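Local coordinates for conserved lipoprotein, putative (PDB 4L1N) that is of unknown function but is a putative bacterial lipoprotein of a family grouped with the beta-propellers, at residues D124-S136 against I147-L161. Numbering follows the deposited sequence.
Sequences DWFDDNNLMVVIS and ILYKVNIETGQATEL
Val133 and Val151 meet on one face of an antiparallel strand pair, CG2 to CG2 at 3.6 Å. The N-to-C directions of strands 130-136 and 147-152 differ by 149°, and seven backbone hydrogen bonds join the two segments from Ile153 N to Asn129 O through to the reciprocal pair of Ile135 and Ile147. On the valine face, Ile153 directs CG2 at Leu131 CG (3.8 Å) and, crossing roughly at a right angle, at Trp125 CZ3 (3.7 Å). Leu131 CD2 covers a face of that indole, and Phe77 and Ala79 of strand 77-82 continue this tightly packed side.

Apolar packing continues on the other face, with Val134 CG2 3.7 Å from Leu148 CD1, but its end around Asn130, Lys150 and Asn152 is looser, more polar and nearer solvent, with Asn129 exposed at the turn. Lys150 extends with CG anti to the backbone N (chi1 -177°), then bends at chi3 and chi4, laying CD over the Phe126 ring 3.7 Å from its centroid, a CH-pi contact. Its NZ stays 4.6 Å from Asp127 OD2, beyond salt-bridge range. Asp127 OD1 instead receives Asn129 N in an Asx turn and, on its syn side, Asn130 ND2. Backbone bonds therefore set the hairpin register and apolar packing on both faces holds the strands, while the lysine contributes mainly its aliphatic chain.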
loop_
_atom_site.group_PDB
_atom_site.type_symbol
_atom_site.label_atom_id
_atom_site.label_comp_id
_atom_site.label_asym_id
_atom_site.label_seq_id
_atom_site.Cartn_x
_atom_site.Cartn_y
_atom_site.Cartn_z
ATOM N N ASP A 124 2.968 -0.682 -4.789
ATOM C CA ASP A 124 3.835 -1.035 -5.909
ATOM C C ASP A 124 4.238 -2.485 -5.764
ATOM O O ASP A 124 4.043 -3.062 -4.695
ATOM C CB ASP A 124 5.044 -0.126 -6.052
ATOM C CG ASP A 124 5.454 0.107 -7.494
ATOM O OD1 ASP A 124 5.079 -0.728 -8.370
ATOM O OD2 ASP A 124 6.158 1.126 -7.753
ATOM N N TRP A 125 4.749 -3.095 -6.835
ATOM C CA TRP A 125 5.055 -4.519 -6.810
ATOM C C TRP A 125 6.396 -4.832 -6.159
ATOM O O TRP A 125 7.371 -4.116 -6.374
ATOM C CB TRP A 125 4.979 -5.095 -8.222
ATOM C CG TRP A 125 3.576 -5.101 -8.752
ATOM C CD1 TRP A 125 2.983 -4.143 -9.521
ATOM C CD2 TRP A 125 2.581 -6.117 -8.536
ATOM N NE1 TRP A 125 1.696 -4.524 -9.845
ATOM C CE2 TRP A 125 1.422 -5.729 -9.246
ATOM C CE3 TRP A 125 2.565 -7.338 -7.833
ATOM C CZ2 TRP A 125 0.248 -6.497 -9.243
ATOM C CZ3 TRP A 125 1.406 -8.106 -7.848
ATOM C CH2 TRP A 125 0.258 -7.672 -8.520
ATOM N N PHE A 126 6.427 -5.905 -5.345
ATOM C CA PHE A 126 7.621 -6.410 -4.659
ATOM C C PHE A 126 8.226 -7.534 -5.500
ATOM O O PHE A 126 9.442 -7.593 -5.679
ATOM C CB PHE A 126 7.286 -6.888 -3.232
ATOM C CG PHE A 126 8.460 -7.438 -2.464
ATOM C CD1 PHE A 126 8.777 -8.789 -2.523
ATOM C CD2 PHE A 126 9.254 -6.606 -1.687
ATOM C CE1 PHE A 126 9.882 -9.293 -1.840
ATOM C CE2 PHE A 126 10.360 -7.110 -1.000
ATOM C CZ PHE A 126 10.662 -8.452 -1.075
ATOM N N ASP A 127 7.371 -8.442 -5.974
ATOM C CA ASP A 127 7.687 -9.558 -6.856
ATOM C C ASP A 127 6.380 -9.920 -7.620
ATOM O O ASP A 127 5.469 -9.097 -7.667
ATOM C CB ASP A 127 8.355 -10.747 -6.109
ATOM C CG ASP A 127 7.600 -11.427 -4.974
ATOM O OD1 ASP A 127 6.344 -11.417 -4.997
ATOM O OD2 ASP A 127 8.265 -12.050 -4.108
ATOM N N ASP A 128 6.288 -11.099 -8.235
ATOM C CA ASP A 128 5.103 -11.435 -9.036
ATOM C C ASP A 128 3.911 -11.902 -8.197
ATOM O O ASP A 128 2.828 -12.101 -8.760
ATOM C CB ASP A 128 5.443 -12.487 -10.112
ATOM C CG ASP A 128 6.534 -12.036 -11.070
ATOM O OD1 ASP A 128 6.350 -10.987 -11.737
ATOM O OD2 ASP A 128 7.575 -12.725 -11.148
ATOM N N ASN A 129 4.079 -12.031 -6.868
ATOM C CA ASN A 129 3.002 -12.500 -5.992
ATOM C C ASN A 129 2.741 -11.587 -4.816
ATOM O O ASN A 129 1.769 -11.809 -4.097
ATOM C CB ASN A 129 3.311 -13.901 -5.473
ATOM C CG ASN A 129 3.500 -14.912 -6.565
ATOM O OD1 ASN A 129 2.581 -15.216 -7.344
ATOM N ND2 ASN A 129 4.717 -15.416 -6.666
ATOM N N ASN A 130 3.591 -10.575 -4.600
ATOM C CA ASN A 130 3.427 -9.662 -3.469
ATOM C C ASN A 130 3.520 -8.208 -3.877
ATOM O O ASN A 130 4.198 -7.867 -4.847
ATOM C CB ASN A 130 4.485 -9.937 -2.389
ATOM C CG ASN A 130 4.561 -11.366 -1.931
ATOM O OD1 ASN A 130 3.884 -11.787 -1.001
ATOM N ND2 ASN A 130 5.409 -12.140 -2.567
ATOM N N LEU A 131 2.888 -7.345 -3.073
ATOM C CA LEU A 131 2.918 -5.893 -3.204
ATOM C C LEU A 131 3.693 -5.255 -2.055
ATOM O O LEU A 131 3.850 -5.854 -0.984
ATOM C CB LEU A 131 1.492 -5.303 -3.182
ATOM C CG LEU A 131 0.569 -5.500 -4.369
ATOM C CD1 LEU A 131 -0.845 -5.257 -3.958
ATOM C CD2 LEU A 131 0.925 -4.568 -5.512
HETATM N N MSE A 132 4.144 -4.016 -2.284
HETATM C CA MSE A 132 4.676 -3.111 -1.296
HETATM C C MSE A 132 3.531 -2.215 -0.968
HETATM O O MSE A 132 2.999 -1.568 -1.874
HETATM C CB MSE A 132 5.868 -2.322 -1.823
HETATM C CG MSE A 132 7.159 -3.126 -1.821
HETATM SE SE MSE A 132 8.632 -2.081 -2.436
HETATM C CE MSE A 132 7.851 -1.261 -4.050
ATOM N N VAL A 133 3.056 -2.250 0.279
ATOM C CA VAL A 133 1.898 -1.438 0.652
ATOM C C VAL A 133 2.262 -0.490 1.807
ATOM O O VAL A 133 2.808 -0.920 2.831
ATOM C CB VAL A 133 0.648 -2.313 1.005
ATOM C CG1 VAL A 133 -0.582 -1.449 1.285
ATOM C CG2 VAL A 133 0.342 -3.327 -0.086
ATOM N N VAL A 134 1.904 0.794 1.647
ATOM C CA VAL A 134 2.037 1.794 2.699
ATOM C C VAL A 134 0.661 1.916 3.358
ATOM O O VAL A 134 -0.331 2.143 2.665
ATOM C CB VAL A 134 2.582 3.162 2.221
ATOM C CG1 VAL A 134 2.546 4.184 3.353
ATOM C CG2 VAL A 134 3.992 3.029 1.660
ATOM N N ILE A 135 0.605 1.719 4.682
ATOM C CA ILE A 135 -0.623 1.839 5.442
ATOM C C ILE A 135 -0.504 3.070 6.314
ATOM O O ILE A 135 0.370 3.143 7.186
ATOM C CB ILE A 135 -0.987 0.542 6.212
ATOM C CG1 ILE A 135 -1.537 -0.496 5.204
ATOM C CG2 ILE A 135 -2.037 0.813 7.308
ATOM C CD1 ILE A 135 -1.314 -1.869 5.534
ATOM N N SER A 136 -1.381 4.058 6.020
ATOM C CA SER A 136 -1.538 5.354 6.679
ATOM C C SER A 136 -2.934 5.501 7.293
ATOM O O SER A 136 -3.798 4.699 6.990
ATOM C CB SER A 136 -1.313 6.478 5.667
ATOM O OG SER A 136 -2.348 6.554 4.699
ATOM N N ILE A 147 3.560 2.936 7.626
ATOM C CA ILE A 147 4.423 1.750 7.662
ATOM C C ILE A 147 4.361 1.059 6.314
ATOM O O ILE A 147 3.277 0.961 5.727
ATOM C CB ILE A 147 4.024 0.813 8.841
ATOM C CG1 ILE A 147 4.025 1.580 10.188
ATOM C CG2 ILE A 147 4.938 -0.398 8.920
ATOM C CD1 ILE A 147 3.142 1.027 11.277
ATOM N N LEU A 148 5.530 0.580 5.830
ATOM C CA LEU A 148 5.678 -0.186 4.588
ATOM C C LEU A 148 5.628 -1.672 4.935
ATOM O O LEU A 148 6.302 -2.132 5.877
ATOM C CB LEU A 148 6.999 0.193 3.879
ATOM C CG LEU A 148 7.325 -0.373 2.496
ATOM C CD1 LEU A 148 6.494 0.271 1.432
ATOM C CD2 LEU A 148 8.759 -0.044 2.122
ATOM N N TYR A 149 4.764 -2.407 4.204
ATOM C CA TYR A 149 4.534 -3.843 4.324
ATOM C C TYR A 149 4.725 -4.549 3.003
ATOM O O TYR A 149 4.549 -3.931 1.942
ATOM C CB TYR A 149 3.091 -4.109 4.788
ATOM C CG TYR A 149 2.721 -3.588 6.157
ATOM C CD1 TYR A 149 2.912 -4.365 7.297
ATOM C CD2 TYR A 149 2.148 -2.332 6.312
ATOM C CE1 TYR A 149 2.584 -3.882 8.565
ATOM C CE2 TYR A 149 1.798 -1.845 7.570
ATOM C CZ TYR A 149 2.014 -2.623 8.695
ATOM O OH TYR A 149 1.598 -2.148 9.917
ATOM N N LYS A 150 4.994 -5.891 3.075
ATOM C CA LYS A 150 5.038 -6.850 1.956
ATOM C C LYS A 150 3.747 -7.607 2.043
ATOM O O LYS A 150 3.547 -8.317 3.031
ATOM C CB LYS A 150 6.258 -7.776 2.035
ATOM C CG LYS A 150 6.380 -8.747 0.854
ATOM C CD LYS A 150 7.645 -9.599 0.946
ATOM C CE LYS A 150 7.405 -11.001 1.420
ATOM N NZ LYS A 150 7.951 -11.998 0.458
ATOM N N VAL A 151 2.825 -7.410 1.088
ATOM C CA VAL A 151 1.500 -8.048 1.165
ATOM C C VAL A 151 1.259 -9.044 0.017
ATOM O O VAL A 151 1.326 -8.672 -1.149
ATOM C CB VAL A 151 0.395 -6.959 1.202
ATOM C CG1 VAL A 151 -1.002 -7.578 1.274
ATOM C CG2 VAL A 151 0.628 -5.976 2.358
ATOM N N ASN A 152 0.949 -10.303 0.366
ATOM C CA ASN A 152 0.630 -11.381 -0.573
ATOM C C ASN A 152 -0.730 -11.102 -1.214
ATOM O O ASN A 152 -1.739 -11.006 -0.509
ATOM C CB ASN A 152 0.639 -12.716 0.148
ATOM C CG ASN A 152 0.650 -13.931 -0.754
ATOM O OD1 ASN A 152 -0.187 -14.111 -1.651
ATOM N ND2 ASN A 152 1.573 -14.831 -0.481
ATOM N N ILE A 153 -0.746 -10.940 -2.550
ATOM C CA ILE A 153 -1.941 -10.567 -3.321
ATOM C C ILE A 153 -3.043 -11.618 -3.239
ATOM O O ILE A 153 -4.201 -11.297 -3.526
ATOM C CB ILE A 153 -1.630 -10.207 -4.805
ATOM C CG1 ILE A 153 -1.162 -11.411 -5.639
ATOM C CG2 ILE A 153 -0.695 -9.015 -4.903
ATOM C CD1 ILE A 153 -1.544 -11.346 -7.058
ATOM N N GLU A 154 -2.705 -12.842 -2.822
ATOM C CA GLU A 154 -3.667 -13.933 -2.736
ATOM C C GLU A 154 -4.155 -14.174 -1.301
ATOM O O GLU A 154 -5.361 -14.250 -1.095
ATOM C CB GLU A 154 -3.047 -15.220 -3.327
ATOM C CG GLU A 154 -3.991 -16.402 -3.470
ATOM C CD GLU A 154 -5.314 -16.117 -4.153
ATOM O OE1 GLU A 154 -5.308 -15.678 -5.326
ATOM O OE2 GLU A 154 -6.361 -16.334 -3.504
ATOM N N THR A 155 -3.239 -14.333 -0.331
ATOM C CA THR A 155 -3.581 -14.668 1.054
ATOM C C THR A 155 -3.852 -13.433 1.943
ATOM O O THR A 155 -4.487 -13.565 2.990
ATOM C CB THR A 155 -2.486 -15.552 1.689
ATOM O OG1 THR A 155 -1.250 -14.843 1.750
ATOM C CG2 THR A 155 -2.297 -16.885 0.965
ATOM N N GLY A 156 -3.364 -12.268 1.550
ATOM C CA GLY A 156 -3.556 -11.060 2.341
ATOM C C GLY A 156 -2.645 -11.003 3.551
ATOM O O GLY A 156 -2.773 -10.102 4.382
ATOM N N GLN A 157 -1.710 -11.982 3.642
ATOM C CA GLN A 157 -0.675 -12.120 4.670
ATOM C C GLN A 157 0.352 -11.010 4.455
ATOM O O GLN A 157 0.843 -10.844 3.334
ATOM C CB GLN A 157 -0.041 -13.525 4.580
ATOM C CG GLN A 157 0.357 -14.134 5.919
ATOM C CD GLN A 157 -0.793 -14.584 6.788
ATOM O OE1 GLN A 157 -1.955 -14.574 6.386
ATOM N NE2 GLN A 157 -0.498 -14.990 8.013
ATOM N N ALA A 158 0.630 -10.213 5.508
ATOM C CA ALA A 158 1.524 -9.060 5.426
ATOM C C ALA A 158 2.672 -9.133 6.419
ATOM O O ALA A 158 2.445 -9.546 7.558
ATOM C CB ALA A 158 0.724 -7.785 5.666
ATOM N N THR A 159 3.910 -8.736 5.989
ATOM C CA THR A 159 5.130 -8.673 6.818
ATOM C C THR A 159 5.705 -7.248 6.667
ATOM O O THR A 159 5.687 -6.727 5.553
ATOM C CB THR A 159 6.186 -9.777 6.479
ATOM O OG1 THR A 159 6.977 -9.397 5.357
ATOM C CG2 THR A 159 5.596 -11.126 6.182
ATOM N N GLU A 160 6.206 -6.624 7.761
ATOM C CA GLU A 160 6.772 -5.277 7.705
ATOM C C GLU A 160 8.030 -5.241 6.887
ATOM O O GLU A 160 8.846 -6.161 6.980
ATOM C CB GLU A 160 7.112 -4.736 9.102
ATOM C CG GLU A 160 5.965 -4.508 10.073
ATOM C CD GLU A 160 6.398 -3.920 11.408
ATOM O OE1 GLU A 160 7.617 -3.715 11.611
ATOM O OE2 GLU A 160 5.518 -3.701 12.273
ATOM N N LEU A 161 8.219 -4.176 6.106
ATOM C CA LEU A 161 9.458 -3.987 5.352
ATOM C C LEU A 161 10.214 -2.835 5.969
ATOM O O LEU A 161 11.451 -2.831 5.993
ATOM C CB LEU A 161 9.190 -3.687 3.870
ATOM C CG LEU A 161 8.871 -4.828 2.965
ATOM C CD1 LEU A 161 8.437 -4.301 1.607
ATOM C CD2 LEU A 161 10.057 -5.731 2.815
#